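Local coordinates for protein 4-oxalocrotonate tautomerase (Thermus thermophilus, PDB 3ABF) that belongs to the tautomerase enzymes of the MIF clan and assembles as a hexamer of short beta-alpha-beta chains, at residues Leu4-Glu10 with Val41-Arg47. Residues are numbered along the deposited sequence; the frame is centred on the assembly and turned at random.
With SO4 (sulfate ion), chain G; SO4 (sulfate ion), chain I.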
ATOM      1  N   LEU A   4       8.318  -0.188  -8.417  1.00 17.22           N
ATOM      2  CA  LEU A   4       7.536   0.926  -8.908  1.00 16.93           C
ATOM      3  C   LEU A   4       6.099   0.434  -9.018  1.00 22.50           C
ATOM      4  O   LEU A   4       5.815  -0.472  -9.803  1.00 23.39           O
ATOM      5  CB  LEU A   4       8.024   1.350 -10.293  1.00 22.46           C
ATOM      6  CG  LEU A   4       9.529   1.616 -10.428  1.00 28.79           C
ATOM      7  CD1 LEU A   4       9.859   1.949 -11.874  1.00 37.24           C
ATOM      8  CD2 LEU A   4       9.933   2.750  -9.514  1.00 34.64           C
ATOM      9  N   LYS A   5       5.201   1.015  -8.228  1.00 19.27           N
ATOM     10  CA  LYS A   5       3.801   0.623  -8.286  1.00 19.07           C
ATOM     11  C   LYS A   5       3.071   1.741  -8.992  1.00 18.79           C
ATOM     12  O   LYS A   5       3.162   2.898  -8.590  1.00 20.56           O
ATOM     13  CB  LYS A   5       3.199   0.417  -6.881  1.00 16.70           C
ATOM     14  CG  LYS A   5       1.801  -0.164  -6.974  1.00 21.88           C
ATOM     15  CD  LYS A   5       1.216  -0.616  -5.639  1.00 27.27           C
ATOM     16  CE  LYS A   5       0.674   0.553  -4.856  1.00 34.12           C
ATOM     17  NZ  LYS A   5      -0.184   0.081  -3.729  1.00 41.03           N
ATOM     18  N   VAL A   6       2.373   1.402 -10.068  1.00 16.65           N
ATOM     19  CA  VAL A   6       1.632   2.396 -10.829  1.00 15.19           C
ATOM     20  C   VAL A   6       0.147   2.210 -10.586  1.00 19.47           C
ATOM     21  O   VAL A   6      -0.401   1.148 -10.869  1.00 21.49           O
ATOM     22  CB  VAL A   6       1.874   2.240 -12.349  1.00 19.58           C
ATOM     23  CG1 VAL A   6       1.181   3.377 -13.113  1.00 15.00           C
ATOM     24  CG2 VAL A   6       3.381   2.195 -12.641  1.00 26.40           C
ATOM     25  N   THR A   7      -0.509   3.233 -10.055  1.00 16.36           N
ATOM     26  CA  THR A   7      -1.941   3.136  -9.831  1.00 19.48           C
ATOM     27  C   THR A   7      -2.602   3.891 -10.973  1.00 15.71           C
ATOM     28  O   THR A   7      -2.323   5.066 -11.190  1.00 21.59           O
ATOM     29  CB  THR A   7      -2.334   3.738  -8.476  1.00 15.49           C
ATOM     30  OG1 THR A   7      -1.655   3.025  -7.434  1.00 19.86           O
ATOM     31  CG2 THR A   7      -3.831   3.619  -8.247  1.00 24.68           C
ATOM     32  N   LEU A   8      -3.445   3.189 -11.731  1.00 15.40           N
ATOM     33  CA  LEU A   8      -4.142   3.786 -12.868  1.00 20.28           C
ATOM     34  C   LEU A   8      -5.436   3.035 -13.140  1.00 21.16           C
ATOM     35  O   LEU A   8      -5.622   1.922 -12.658  1.00 17.96           O
ATOM     36  CB  LEU A   8      -3.262   3.736 -14.123  1.00 20.29           C
ATOM     37  CG  LEU A   8      -2.999   2.362 -14.758  1.00 21.83           C
ATOM     38  CD1 LEU A   8      -2.176   2.556 -16.016  1.00 25.11           C
ATOM     39  CD2 LEU A   8      -2.267   1.434 -13.791  1.00 31.09           C
ATOM     40  N   LEU A   9      -6.328   3.640 -13.917  1.00 24.80           N
ATOM     41  CA  LEU A   9      -7.595   3.003 -14.235  1.00 21.67           C
ATOM     42  C   LEU A   9      -7.355   1.820 -15.146  1.00 25.03           C
ATOM     43  O   LEU A   9      -6.493   1.873 -16.029  1.00 21.10           O
ATOM     44  CB  LEU A   9      -8.544   3.994 -14.913  1.00 25.41           C
ATOM     45  CG  LEU A   9      -9.156   5.089 -14.030  1.00 24.66           C
ATOM     46  CD1 LEU A   9      -9.912   6.076 -14.908  1.00 27.59           C
ATOM     47  CD2 LEU A   9     -10.096   4.468 -12.995  1.00 22.85           C
ATOM     48  N   GLU A  10      -8.134   0.760 -14.932  1.00 19.71           N
ATOM     49  CA  GLU A  10      -8.033  -0.453 -15.719  1.00 20.41           C
ATOM     50  C   GLU A  10      -8.456  -0.174 -17.163  1.00 24.00           C
ATOM     51  O   GLU A  10      -9.248   0.732 -17.412  1.00 26.90           O
ATOM     52  CB  GLU A  10      -8.934  -1.535 -15.108  1.00 25.71           C
ATOM     53  CG  GLU A  10      -8.737  -2.921 -15.697  1.00 27.55           C
ATOM     54  CD  GLU A  10      -9.341  -4.028 -14.833  1.00 30.44           C
ATOM     55  OE1 GLU A  10      -9.220  -5.206 -15.220  1.00 25.74           O
ATOM     56  OE2 GLU A  10      -9.933  -3.729 -13.770  1.00 30.21           O
ATOM     57  N   VAL A  41       8.025  -3.724 -11.586  1.00 17.40           N
ATOM     58  CA  VAL A  41       6.927  -2.806 -11.810  1.00 17.44           C
ATOM     59  C   VAL A  41       5.627  -3.555 -11.584  1.00 22.43           C
ATOM     60  O   VAL A  41       5.444  -4.679 -12.057  1.00 21.01           O
ATOM     61  CB  VAL A  41       6.933  -2.223 -13.232  1.00 26.00           C
ATOM     62  CG1 VAL A  41       5.758  -1.261 -13.392  1.00 25.80           C
ATOM     63  CG2 VAL A  41       8.245  -1.470 -13.478  1.00 23.26           C
ATOM     64  N   ILE A  42       4.733  -2.933 -10.832  1.00 17.37           N
ATOM     65  CA  ILE A  42       3.440  -3.534 -10.563  1.00 20.38           C
ATOM     66  C   ILE A  42       2.396  -2.548 -11.042  1.00 21.64           C
ATOM     67  O   ILE A  42       2.454  -1.350 -10.711  1.00 17.82           O
ATOM     68  CB  ILE A  42       3.229  -3.786  -9.051  1.00 20.68           C
ATOM     69  CG1 ILE A  42       4.221  -4.835  -8.551  1.00 24.49           C
ATOM     70  CG2 ILE A  42       1.784  -4.245  -8.803  1.00 21.65           C
ATOM     71  CD1 ILE A  42       4.174  -5.058  -7.035  1.00 28.70           C
ATOM     72  N   LEU A  43       1.449  -3.043 -11.828  1.00 12.31           N
ATOM     73  CA  LEU A  43       0.388  -2.195 -12.312  1.00 19.36           C
ATOM     74  C   LEU A  43      -0.825  -2.492 -11.453  1.00 24.08           C
ATOM     75  O   LEU A  43      -1.395  -3.588 -11.503  1.00 19.45           O
ATOM     76  CB  LEU A  43       0.089  -2.477 -13.795  1.00 16.57           C
ATOM     77  CG  LEU A  43       1.278  -2.287 -14.750  1.00 25.63           C
ATOM     78  CD1 LEU A  43       0.831  -2.471 -16.194  1.00 25.90           C
ATOM     79  CD2 LEU A  43       1.851  -0.888 -14.580  1.00 24.06           C
ATOM     80  N   TYR A  44      -1.175  -1.525 -10.621  1.00 19.46           N
ATOM     81  CA  TYR A  44      -2.336  -1.641  -9.748  1.00 15.72           C
ATOM     82  C   TYR A  44      -3.459  -0.944 -10.504  1.00 17.46           C
ATOM     83  O   TYR A  44      -3.598   0.264 -10.429  1.00 18.29           O
ATOM     84  CB  TYR A  44      -2.072  -0.917  -8.433  1.00 16.72           C
ATOM     85  CG  TYR A  44      -3.275  -0.834  -7.520  1.00 22.61           C
ATOM     86  CD1 TYR A  44      -3.406   0.218  -6.611  1.00 24.46           C
ATOM     87  CD2 TYR A  44      -4.297  -1.779  -7.582  1.00 27.24           C
ATOM     88  CE1 TYR A  44      -4.522   0.332  -5.797  1.00 34.62           C
ATOM     89  CE2 TYR A  44      -5.433  -1.666  -6.763  1.00 32.71           C
ATOM     90  CZ  TYR A  44      -5.532  -0.609  -5.879  1.00 34.11           C
ATOM     91  OH  TYR A  44      -6.644  -0.469  -5.071  1.00 38.07           O
ATOM     92  N   GLU A  45      -4.244  -1.721 -11.244  1.00 16.23           N
ATOM     93  CA  GLU A  45      -5.330  -1.176 -12.039  1.00 16.68           C
ATOM     94  C   GLU A  45      -6.608  -1.129 -11.219  1.00 19.61           C
ATOM     95  O   GLU A  45      -7.075  -2.156 -10.693  1.00 18.99           O
ATOM     96  CB  GLU A  45      -5.533  -2.034 -13.295  1.00 20.44           C
ATOM     97  CG  GLU A  45      -4.332  -2.033 -14.236  1.00 18.57           C
ATOM     98  CD  GLU A  45      -4.529  -2.945 -15.433  1.00 27.89           C
ATOM     99  OE1 GLU A  45      -4.247  -4.160 -15.331  1.00 25.07           O
ATOM    100  OE2 GLU A  45      -4.991  -2.444 -16.477  1.00 32.28           O
ATOM    101  N   VAL A  46      -7.180   0.059 -11.113  1.00 15.53           N
ATOM    102  CA  VAL A  46      -8.390   0.215 -10.326  1.00 24.06           C
ATOM    103  C   VAL A  46      -9.594   0.430 -11.223  1.00 22.94           C
ATOM    104  O   VAL A  46      -9.496   1.024 -12.297  1.00 22.37           O
ATOM    105  CB  VAL A  46      -8.253   1.372  -9.322  1.00 23.03           C
ATOM    106  CG1 VAL A  46      -6.970   1.194  -8.518  1.00 26.49           C
ATOM    107  CG2 VAL A  46      -8.242   2.693 -10.037  1.00 30.80           C
ATOM    108  N   ARG A  47     -10.732  -0.082 -10.782  1.00 20.05           N
ATOM    109  CA  ARG A  47     -11.942   0.051 -11.562  1.00 17.55           C
ATOM    110  C   ARG A  47     -12.557   1.416 -11.335  1.00 16.27           C
ATOM    111  O   ARG A  47     -12.275   2.075 -10.348  1.00 14.23           O
ATOM    112  CB  ARG A  47     -12.909  -1.083 -11.213  1.00 20.98           C
ATOM    113  CG  ARG A  47     -12.284  -2.460 -11.515  1.00 25.97           C
ATOM    114  CD  ARG A  47     -13.343  -3.513 -11.748  1.00 28.12           C
ATOM    115  NE  ARG A  47     -14.040  -3.868 -10.515  1.00 39.17           N
ATOM    116  CZ  ARG A  47     -13.549  -4.691  -9.594  1.00 42.36           C
ATOM    117  NH1 ARG A  47     -14.255  -4.957  -8.501  1.00 29.91           N
ATOM    118  NH2 ARG A  47     -12.352  -5.250  -9.769  1.00 35.45           N
TER
HETATM  119  S   SO4 G  71      -0.813   2.840  -1.580  1.00 46.57           S
HETATM  120  O1  SO4 G  71      -1.595   1.606  -1.761  1.00 55.02           O
HETATM  121  O2  SO4 G  71      -0.492   3.042  -0.158  1.00 54.03           O
HETATM  122  O3  SO4 G  71       0.435   2.727  -2.352  1.00 54.60           O
HETATM  123  O4  SO4 G  71      -1.592   3.986  -2.080  1.00 58.31           O
HETATM  124  S   SO4 I  72       2.255  -1.809  -1.483  1.00 43.13           S
HETATM  125  O1  SO4 I  72       2.668  -3.150  -1.067  1.00 45.50           O
HETATM  126  O2  SO4 I  72       1.730  -1.079  -0.320  1.00 53.32           O
HETATM  127  O3  SO4 I  72       3.403  -1.075  -2.029  1.00 50.39           O
HETATM  128  O4  SO4 I  72       1.212  -1.934  -2.516  1.00 54.77           O
HETATM  129  O   HOH W   1      -4.960   0.096 -17.320  1.00 26.10           O
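Val-6 and Leu-43 sit side by side on the helix-covered face of two parallel strands, the pair that helix 14-31 connects in the beta-alpha-beta unit of this tautomerase fold. Six backbone hydrogen bonds zip the strands together, from Ile-42 N to Leu-4 O at 2.9 Å through Glu-10 N to Val-46 O. Packing is tight on this face: Leu-43 CD2 lies 3.8 Å from Val-6 CB, and Leu-24 of the helix touches Val-6. On the other face Thr-7 runs alongside Tyr-44, Thr-7 OG1 meeting the ring edge 3.4 Å from Tyr-44 CD1, while Val-46 CG1 lies over one face of the ring, offset toward the rim. Beside them Lys-5, its chain bent at chi3 (80°), carries NZ to two sulfate ions, which also bind Lys-5 of other subunits; the shared anions probably offset the gathered charge. The far end is looser and wetter. Glu-10 and Glu-45 cross at about a right angle, and each carboxylate has partners beyond the strands: Glu-10 forms a salt bridge with Arg-47 of a neighbouring subunit, Glu-45 one with Lys-17 and a hydrogen bond with Gln-50 of the same neighbour. A water bridges the strands here, donating to Leu-9 O and, at 2.7 Å, to Glu-45 OE2.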